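Local coordinates for ABC transporter binding protein AcbH (Actinoplanes, PDB 3OO8) that serves as the extracellular solute receptor of an ABC transporter and binds beta-D-galactopyranose selectively, at residues Y146-F151 and D278-V283; V178-A183 and A257-Q262. The protein carries 2 engineered substitutions. One frame throughout, in Å; residues are numbered along the deposited sequence.

Interaction 1 (Y146-F151 and D278-V283); sequences YNKSVF and DLDFFV
The rings of Tyr146 and Phe282 meet obliquely, with planes at 40° and CD2 of Tyr146 3.7 Å from CD2 of Phe282. One face of the Tyr146 ring carries Phe151, whose CE2 sits toward the rim. In return, CD1 of Tyr146 lies over the centre of the Phe151 ring. The edge of the Phe282 ring takes CZ of Phe151, which lies 4.2 Å from Phe282 CE2. A water lies in the plane of the Tyr146 ring. It accepts from Tyr146 OH at 2.8 Å and donates to Phe281 O at 2.8 Å, so it ties the phenol to the opposite strand. The carboxylate of Asp280 runs alongside this ring, its plane turned only 13° from it, and OD1 accepts the N-H of Phe281. Backbone bonds join Tyr146 and Asp280 in both directions.

Asp278 grips the start of helix 148-154. Its CG is anti to the backbone N (chi1 -161°), which turns the carboxylate onto Ser149. OD1 accepts Ser149 N at 2.7 Å and OD2 accepts Ser149 OG at 2.6 Å, both on the syn side. Asp278 O takes Lys148 N at 2.8 Å. The helix start would probably stabilise the negative charge. The Lys148 ammonium does not reach this carboxylate; NZ hydrogen-bonds to Pro277 O. An alanine in place of Asp278 takes away both acceptors of Ser149, and the first helical turn would probably be held less firmly.

This is an antiparallel pair, Tyr146 with Asp280 (hydrogen-bonded) and Asn147 with Leu279 (non-hydrogen-bonded), where strand 134-147 passes into helix 148-154, in the mixed sheet of this class 2 solute-binding fold.

Interaction 2 (V178-A183 and A257-Q262); sequences VPLAFA and AGMMFQ
Met259 turns its CG beside its backbone N (chi1 -55°) and bends again at chi3 (-78°), which folds its methyl back over Pro179 and Leu180. CE of Met259 comes to 3.8 Å from Pro179 O. The Leu180 side chain runs aslant to that of Met259, with CD2 of Leu180 3.8 Å from CB of Met259. Met260 behaves differently. It stretches straight out, chi1 177°, extended to the methyl, so that CB and SD pass the methyl of Ala181. On that same face the CB atoms of Ala181 and Ala257 are 3.7 Å apart, a close fit that suits two small side chains.

The backbones run parallel. Gly258 N donates to Val178 O at 2.8 Å, and Ala181 N donates to Met259 O at 2.8 Å. Met259 O also receives the CA-H of Leu180, with CA and O 3.4 Å apart. The bond from Met259 N to Pro179 O is weak. Further along, the strands part and waters fill in. One water donates to Ala181 O at 2.8 Å and accepts from Phe261 N at 2.9 Å. Another accepts from Ala183 N and donates to Gln262 OE1.

Helix 162-174 packs on Pro179 and Met259, while Ala248 of helix 245-253 touches Ala181 and Met260. NE2 of Gln262 bonds to Gln266, a galactose-binding residue.

The chemistry is therefore that of a buried strand pair between helices. Backbone bonds set the alignment, apolar side chains fill both faces, and two waters bridge the segments where they diverge.

In the fold
Both contacts are buried and belong to the same mixed sheet. Strand 134-147 lies next to both 279-282 of interaction 1 and 257-261 of interaction 2, and the two contacts touch, with Phe282 CZ against Met259 SD and Tyr146 CB near Gly258 O. Interaction 1 is antiparallel and mixed in character: aromatic rings at its inner part, charged and hydroxyl groups at its partly exposed helix end. Interaction 2 is parallel, and its side-chain contacts are apolar. It joins strand 178-181 to 257-261 across a connection of helices and loops with no strand, and leads toward the galactose-binding Gln266. Helix 162-174 packs on both, on Phe151 and on Met259.

Interaction 1 (Y146-F151 and D278-V283)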
ATOM      1  N   TYR A 146      17.652  -3.709  -3.513  1.00 10.23           N
ATOM      2  CA  TYR A 146      19.064  -4.141  -3.473  1.00 10.06           C
ATOM      3  C   TYR A 146      19.882  -3.176  -4.314  1.00 11.94           C
ATOM      4  O   TYR A 146      19.352  -2.322  -5.003  1.00 14.08           O
ATOM      5  CB  TYR A 146      19.193  -5.549  -4.039  1.00 10.79           C
ATOM      6  CG  TYR A 146      18.866  -5.687  -5.507  1.00 12.31           C
ATOM      7  CD1 TYR A 146      19.870  -5.722  -6.462  1.00 16.35           C
ATOM      8  CD2 TYR A 146      17.540  -5.770  -5.941  1.00 16.28           C
ATOM      9  CE1 TYR A 146      19.569  -5.860  -7.810  1.00 13.06           C
ATOM     10  CE2 TYR A 146      17.220  -5.908  -7.290  1.00 14.50           C
ATOM     11  CZ  TYR A 146      18.250  -5.957  -8.226  1.00 16.10           C
ATOM     12  OH  TYR A 146      17.984  -6.104  -9.569  1.00 17.45           O
ATOM     13  N   ASN A 147      21.209  -3.283  -4.210  1.00 14.07           N
ATOM     14  CA  ASN A 147      22.098  -2.456  -5.036  1.00 15.07           C
ATOM     15  C   ASN A 147      22.592  -3.277  -6.247  1.00 16.37           C
ATOM     16  O   ASN A 147      23.179  -4.360  -6.081  1.00 16.80           O
ATOM     17  CB  ASN A 147      23.319  -2.087  -4.179  1.00 14.52           C
ATOM     18  CG  ASN A 147      22.954  -1.198  -3.017  1.00 15.61           C
ATOM     19  OD1 ASN A 147      23.194  -1.532  -1.853  1.00 21.33           O
ATOM     20  ND2 ASN A 147      22.353  -0.078  -3.320  1.00 14.26           N
ATOM     21  N   LYS A 148      22.382  -2.747  -7.448  1.00 17.77           N
ATOM     22  CA  LYS A 148      22.727  -3.475  -8.681  1.00 17.51           C
ATOM     23  C   LYS A 148      24.212  -3.793  -8.761  1.00 17.99           C
ATOM     24  O   LYS A 148      24.596  -4.917  -9.114  1.00 19.17           O
ATOM     25  CB  LYS A 148      22.333  -2.668  -9.905  1.00 17.81           C
ATOM     26  CG  LYS A 148      20.825  -2.662 -10.131  1.00 19.09           C
ATOM     27  CD  LYS A 148      20.442  -1.761 -11.305  1.00 22.51           C
ATOM     28  CE  LYS A 148      20.640  -0.316 -10.988  1.00 23.41           C
ATOM     29  NZ  LYS A 148      20.023   0.536 -12.058  1.00 28.64           N
ATOM     30  N   SER A 149      25.024  -2.791  -8.436  1.00 20.05           N
ATOM     31  CA  SER A 149      26.478  -2.984  -8.454  1.00 21.71           C
ATOM     32  C   SER A 149      26.960  -4.136  -7.560  1.00 21.14           C
ATOM     33  O   SER A 149      27.929  -4.846  -7.899  1.00 20.51           O
ATOM     34  CB  SER A 149      27.182  -1.667  -8.109  1.00 21.28           C
ATOM     35  OG  SER A 149      27.027  -1.343  -6.734  1.00 23.71           O
ATOM     36  N   VAL A 150      26.296  -4.335  -6.419  1.00 19.28           N
ATOM     37  CA  VAL A 150      26.662  -5.410  -5.504  1.00 18.88           C
ATOM     38  C   VAL A 150      26.278  -6.773  -6.085  1.00 18.21           C
ATOM     39  O   VAL A 150      27.072  -7.720  -6.088  1.00 19.07           O
ATOM     40  CB  VAL A 150      26.016  -5.216  -4.109  1.00 18.15           C
ATOM     41  CG1 VAL A 150      26.235  -6.436  -3.191  1.00 17.08           C
ATOM     42  CG2 VAL A 150      26.462  -3.910  -3.457  1.00 19.68           C
ATOM     43  N   PHE A 151      25.043  -6.887  -6.578  1.00 17.40           N
ATOM     44  CA  PHE A 151      24.631  -8.131  -7.179  1.00 16.30           C
ATOM     45  C   PHE A 151      25.539  -8.462  -8.379  1.00 18.69           C
ATOM     46  O   PHE A 151      25.929  -9.611  -8.561  1.00 18.89           O
ATOM     47  CB  PHE A 151      23.154  -8.027  -7.621  1.00 16.62           C
ATOM     48  CG  PHE A 151      22.164  -8.410  -6.554  1.00 16.57           C
ATOM     49  CD1 PHE A 151      22.226  -7.865  -5.285  1.00 18.89           C
ATOM     50  CD2 PHE A 151      21.132  -9.308  -6.845  1.00 16.67           C
ATOM     51  CE1 PHE A 151      21.320  -8.241  -4.300  1.00 20.13           C
ATOM     52  CE2 PHE A 151      20.210  -9.701  -5.854  1.00 14.50           C
ATOM     53  CZ  PHE A 151      20.286  -9.145  -4.597  1.00 16.92           C
ATOM     54  N   ASP A 278      21.963   3.245  -8.436  1.00 18.10           N
ATOM     55  CA  ASP A 278      22.339   1.857  -8.188  1.00 17.45           C
ATOM     56  C   ASP A 278      21.189   1.056  -7.559  1.00 16.99           C
ATOM     57  O   ASP A 278      21.287  -0.150  -7.402  1.00 18.67           O
ATOM     58  CB  ASP A 278      23.571   1.840  -7.259  1.00 16.29           C
ATOM     59  CG  ASP A 278      24.357   0.518  -7.287  1.00 19.43           C
ATOM     60  OD1 ASP A 278      24.368  -0.184  -8.322  1.00 20.36           O
ATOM     61  OD2 ASP A 278      25.007   0.189  -6.261  1.00 23.21           O
ATOM     62  N   LEU A 279      20.111   1.728  -7.194  1.00 16.43           N
ATOM     63  CA  LEU A 279      19.009   1.049  -6.506  1.00 15.01           C
ATOM     64  C   LEU A 279      18.064   0.341  -7.489  1.00 13.77           C
ATOM     65  O   LEU A 279      17.694   0.914  -8.516  1.00 16.30           O
ATOM     66  CB  LEU A 279      18.221   2.078  -5.686  1.00 15.21           C
ATOM     67  CG  LEU A 279      17.150   1.474  -4.765  1.00 15.07           C
ATOM     68  CD1 LEU A 279      17.790   0.528  -3.772  1.00 18.20           C
ATOM     69  CD2 LEU A 279      16.435   2.584  -4.046  1.00 16.61           C
ATOM     70  N   ASP A 280      17.707  -0.907  -7.189  1.00 13.96           N
ATOM     71  CA  ASP A 280      16.716  -1.630  -7.977  1.00 15.30           C
ATOM     72  C   ASP A 280      15.891  -2.441  -6.982  1.00 14.43           C
ATOM     73  O   ASP A 280      16.104  -2.382  -5.749  1.00 12.63           O
ATOM     74  CB  ASP A 280      17.427  -2.558  -8.979  1.00 15.95           C
ATOM     75  CG  ASP A 280      16.602  -2.873 -10.216  1.00 20.09           C
ATOM     76  OD1 ASP A 280      15.362  -2.783 -10.206  1.00 18.05           O
ATOM     77  OD2 ASP A 280      17.226  -3.239 -11.246  1.00 25.38           O
ATOM     78  N   PHE A 281      14.925  -3.189  -7.495  1.00 13.17           N
ATOM     79  CA  PHE A 281      14.160  -4.063  -6.607  1.00 11.68           C
ATOM     80  C   PHE A 281      13.646  -5.264  -7.337  1.00  9.95           C
ATOM     81  O   PHE A 281      13.682  -5.322  -8.572  1.00 11.03           O
ATOM     82  CB  PHE A 281      12.968  -3.347  -5.955  1.00 12.27           C
ATOM     83  CG  PHE A 281      11.898  -2.885  -6.931  1.00 11.06           C
ATOM     84  CD1 PHE A 281      10.874  -3.745  -7.308  1.00 11.59           C
ATOM     85  CD2 PHE A 281      11.865  -1.555  -7.367  1.00 14.04           C
ATOM     86  CE1 PHE A 281       9.858  -3.323  -8.167  1.00 14.21           C
ATOM     87  CE2 PHE A 281      10.853  -1.121  -8.212  1.00 16.75           C
ATOM     88  CZ  PHE A 281       9.855  -1.985  -8.621  1.00 14.52           C
ATOM     89  N   PHE A 282      13.278  -6.275  -6.558  1.00 10.88           N
ATOM     90  CA  PHE A 282      12.545  -7.415  -7.101  1.00 10.86           C
ATOM     91  C   PHE A 282      11.337  -7.686  -6.219  1.00 10.31           C
ATOM     92  O   PHE A 282      11.323  -7.313  -5.054  1.00 10.71           O
ATOM     93  CB  PHE A 282      13.432  -8.658  -7.321  1.00 13.37           C
ATOM     94  CG  PHE A 282      14.163  -9.156  -6.073  1.00 10.51           C
ATOM     95  CD1 PHE A 282      13.500  -9.978  -5.164  1.00 11.29           C
ATOM     96  CD2 PHE A 282      15.484  -8.820  -5.832  1.00 15.07           C
ATOM     97  CE1 PHE A 282      14.122 -10.457  -4.049  1.00 14.43           C
ATOM     98  CE2 PHE A 282      16.112  -9.288  -4.695  1.00 12.78           C
ATOM     99  CZ  PHE A 282      15.430 -10.117  -3.802  1.00 12.05           C
ATOM    100  N   VAL A 283      10.272  -8.268  -6.788  1.00 10.03           N
ATOM    101  CA  VAL A 283       9.138  -8.607  -5.940  1.00  9.96           C
ATOM    102  C   VAL A 283       9.471  -9.754  -4.989  1.00  9.71           C
ATOM    103  O   VAL A 283      10.315 -10.616  -5.273  1.00 11.37           O
ATOM    104  CB  VAL A 283       7.857  -8.898  -6.775  1.00  8.03           C
ATOM    105  CG1 VAL A 283       7.628  -7.738  -7.708  1.00 11.85           C
ATOM    106  CG2 VAL A 283       7.956 -10.200  -7.586  1.00 10.05           C
TER
HETATM  107  O   HOH W   1      15.387  -6.608 -10.376  1.00 24.01           O

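Interaction 2 (V178-A183 and A257-Q262)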
ATOM      1  N   VAL A 178      24.864  -8.759   5.928  1.00 18.55           N
ATOM      2  CA  VAL A 178      23.558  -8.973   6.564  1.00 17.90           C
ATOM      3  C   VAL A 178      22.600  -9.162   5.376  1.00 17.04           C
ATOM      4  O   VAL A 178      22.585  -8.307   4.510  1.00 18.03           O
ATOM      5  CB  VAL A 178      23.142  -7.724   7.351  1.00 16.56           C
ATOM      6  CG1 VAL A 178      21.674  -7.765   7.712  1.00 20.33           C
ATOM      7  CG2 VAL A 178      24.043  -7.524   8.594  1.00 21.03           C
ATOM      8  N   PRO A 179      21.853 -10.281   5.316  1.00 16.11           N
ATOM      9  CA  PRO A 179      21.051 -10.466   4.096  1.00 15.52           C
ATOM     10  C   PRO A 179      19.938  -9.432   3.965  1.00 16.92           C
ATOM     11  O   PRO A 179      19.807  -8.766   2.941  1.00 16.53           O
ATOM     12  CB  PRO A 179      20.486 -11.883   4.263  1.00 16.80           C
ATOM     13  CG  PRO A 179      21.582 -12.597   5.088  1.00 16.68           C
ATOM     14  CD  PRO A 179      21.928 -11.530   6.105  1.00 15.23           C
ATOM     15  N   LEU A 180      19.116  -9.332   4.997  1.00 14.93           N
ATOM     16  CA  LEU A 180      18.018  -8.397   4.972  1.00 13.71           C
ATOM     17  C   LEU A 180      18.145  -7.357   6.076  1.00 13.67           C
ATOM     18  O   LEU A 180      18.029  -7.660   7.263  1.00 16.54           O
ATOM     19  CB  LEU A 180      16.691  -9.159   5.102  1.00 13.60           C
ATOM     20  CG  LEU A 180      16.280 -10.046   3.923  1.00 13.61           C
ATOM     21  CD1 LEU A 180      15.473 -11.228   4.431  1.00 12.29           C
ATOM     22  CD2 LEU A 180      15.477  -9.198   2.904  1.00 14.04           C
ATOM     23  N   ALA A 181      18.412  -6.121   5.686  1.00 13.30           N
ATOM     24  CA  ALA A 181      18.304  -5.018   6.634  1.00 14.51           C
ATOM     25  C   ALA A 181      16.868  -5.048   7.160  1.00 14.05           C
ATOM     26  O   ALA A 181      15.915  -5.226   6.397  1.00 15.22           O
ATOM     27  CB  ALA A 181      18.589  -3.697   5.946  1.00 15.54           C
ATOM     28  N   PHE A 182      16.717  -4.871   8.467  1.00 14.62           N
ATOM     29  CA  PHE A 182      15.413  -5.033   9.088  1.00 13.65           C
ATOM     30  C   PHE A 182      15.289  -4.126  10.314  1.00 18.40           C
ATOM     31  O   PHE A 182      16.206  -4.051  11.139  1.00 16.80           O
ATOM     32  CB  PHE A 182      15.207  -6.502   9.448  1.00 13.21           C
ATOM     33  CG  PHE A 182      13.794  -6.842   9.865  1.00 11.60           C
ATOM     34  CD1 PHE A 182      12.725  -6.526   9.044  1.00 15.27           C
ATOM     35  CD2 PHE A 182      13.559  -7.492  11.075  1.00 11.44           C
ATOM     36  CE1 PHE A 182      11.452  -6.835   9.427  1.00 16.75           C
ATOM     37  CE2 PHE A 182      12.264  -7.812  11.482  1.00 17.21           C
ATOM     38  CZ  PHE A 182      11.209  -7.477  10.640  1.00 17.95           C
ATOM     39  N   ALA A 183      14.133  -3.494  10.446  1.00 14.35           N
ATOM     40  CA  ALA A 183      13.876  -2.508  11.487  1.00 14.44           C
ATOM     41  C   ALA A 183      12.403  -2.530  11.870  1.00 17.37           C
ATOM     42  O   ALA A 183      11.521  -2.727  11.014  1.00 15.64           O
ATOM     43  CB  ALA A 183      14.261  -1.131  10.984  1.00 15.07           C
ATOM     44  N   ALA A 257      24.188  -4.218   4.134  1.00 17.71           N
ATOM     45  CA  ALA A 257      23.149  -5.241   4.005  1.00 16.65           C
ATOM     46  C   ALA A 257      22.934  -5.488   2.507  1.00 16.17           C
ATOM     47  O   ALA A 257      23.119  -4.576   1.707  1.00 17.46           O
ATOM     48  CB  ALA A 257      21.848  -4.759   4.653  1.00 15.18           C
ATOM     49  N   GLY A 258      22.533  -6.707   2.154  1.00 14.25           N
ATOM     50  CA  GLY A 258      22.309  -7.070   0.757  1.00 15.70           C
ATOM     51  C   GLY A 258      20.950  -6.693   0.172  1.00 14.62           C
ATOM     52  O   GLY A 258      20.846  -6.440  -1.037  1.00 14.36           O
ATOM     53  N   MET A 259      19.922  -6.659   1.022  1.00 14.04           N
ATOM     54  CA  MET A 259      18.528  -6.382   0.594  1.00 15.97           C
ATOM     55  C   MET A 259      17.732  -5.686   1.705  1.00 15.07           C
ATOM     56  O   MET A 259      18.118  -5.694   2.886  1.00 15.18           O
ATOM     57  CB  MET A 259      17.815  -7.714   0.312  1.00 14.82           C
ATOM     58  CG  MET A 259      18.518  -8.615  -0.704  1.00 17.76           C
ATOM     59  SD  MET A 259      17.759 -10.253  -0.943  1.00 15.76           S
ATOM     60  CE  MET A 259      18.297 -11.204   0.479  1.00 19.49           C
ATOM     61  N   MET A 260      16.607  -5.085   1.345  1.00 13.18           N
ATOM     62  CA  MET A 260      15.688  -4.580   2.358  1.00 12.13           C
ATOM     63  C   MET A 260      14.275  -4.566   1.766  1.00 12.39           C
ATOM     64  O   MET A 260      14.075  -4.081   0.644  1.00 14.38           O
ATOM     65  CB  MET A 260      16.035  -3.174   2.804  1.00 12.30           C
ATOM     66  CG  MET A 260      15.020  -2.646   3.815  1.00 13.65           C
ATOM     67  SD  MET A 260      15.662  -1.105   4.520  1.00 14.54           S
ATOM     68  CE  MET A 260      14.333  -0.670   5.645  1.00 17.44           C
ATOM     69  N   PHE A 261      13.320  -5.136   2.491  1.00 12.41           N
ATOM     70  CA  PHE A 261      11.913  -5.190   2.026  1.00  9.13           C
ATOM     71  C   PHE A 261      11.134  -4.069   2.683  1.00 10.29           C
ATOM     72  O   PHE A 261      11.024  -4.026   3.900  1.00  9.71           O
ATOM     73  CB  PHE A 261      11.268  -6.565   2.396  1.00  7.93           C
ATOM     74  CG  PHE A 261       9.803  -6.680   2.010  1.00  9.95           C
ATOM     75  CD1 PHE A 261       9.469  -6.884   0.681  1.00 10.98           C
ATOM     76  CD2 PHE A 261       8.800  -6.593   2.969  1.00 12.62           C
ATOM     77  CE1 PHE A 261       8.147  -7.021   0.299  1.00  9.23           C
ATOM     78  CE2 PHE A 261       7.465  -6.694   2.585  1.00 13.34           C
ATOM     79  CZ  PHE A 261       7.171  -6.928   1.239  1.00  9.54           C
ATOM     80  N   GLN A 262      10.621  -3.128   1.892  1.00  8.10           N
ATOM     81  CA  GLN A 262       9.736  -2.091   2.438  1.00  9.51           C
ATOM     82  C   GLN A 262       9.088  -1.321   1.274  1.00 10.21           C
ATOM     83  O   GLN A 262       9.202  -1.741   0.117  1.00 10.52           O
ATOM     84  CB  GLN A 262      10.473  -1.150   3.417  1.00  9.79           C
ATOM     85  CG  GLN A 262       9.799  -1.098   4.765  1.00 11.57           C
ATOM     86  CD  GLN A 262      10.496  -0.222   5.774  1.00 12.82           C
ATOM     87  OE1 GLN A 262      11.189  -0.728   6.659  1.00 11.13           O
ATOM     88  NE2 GLN A 262      10.302   1.077   5.669  1.00 14.85           N
TER
HETATM   89  O   HOH W   2      13.592  -6.159   5.223  1.00 11.71           O
HETATM   90  O   HOH W   3      12.012  -2.844   8.251  1.00 11.83           O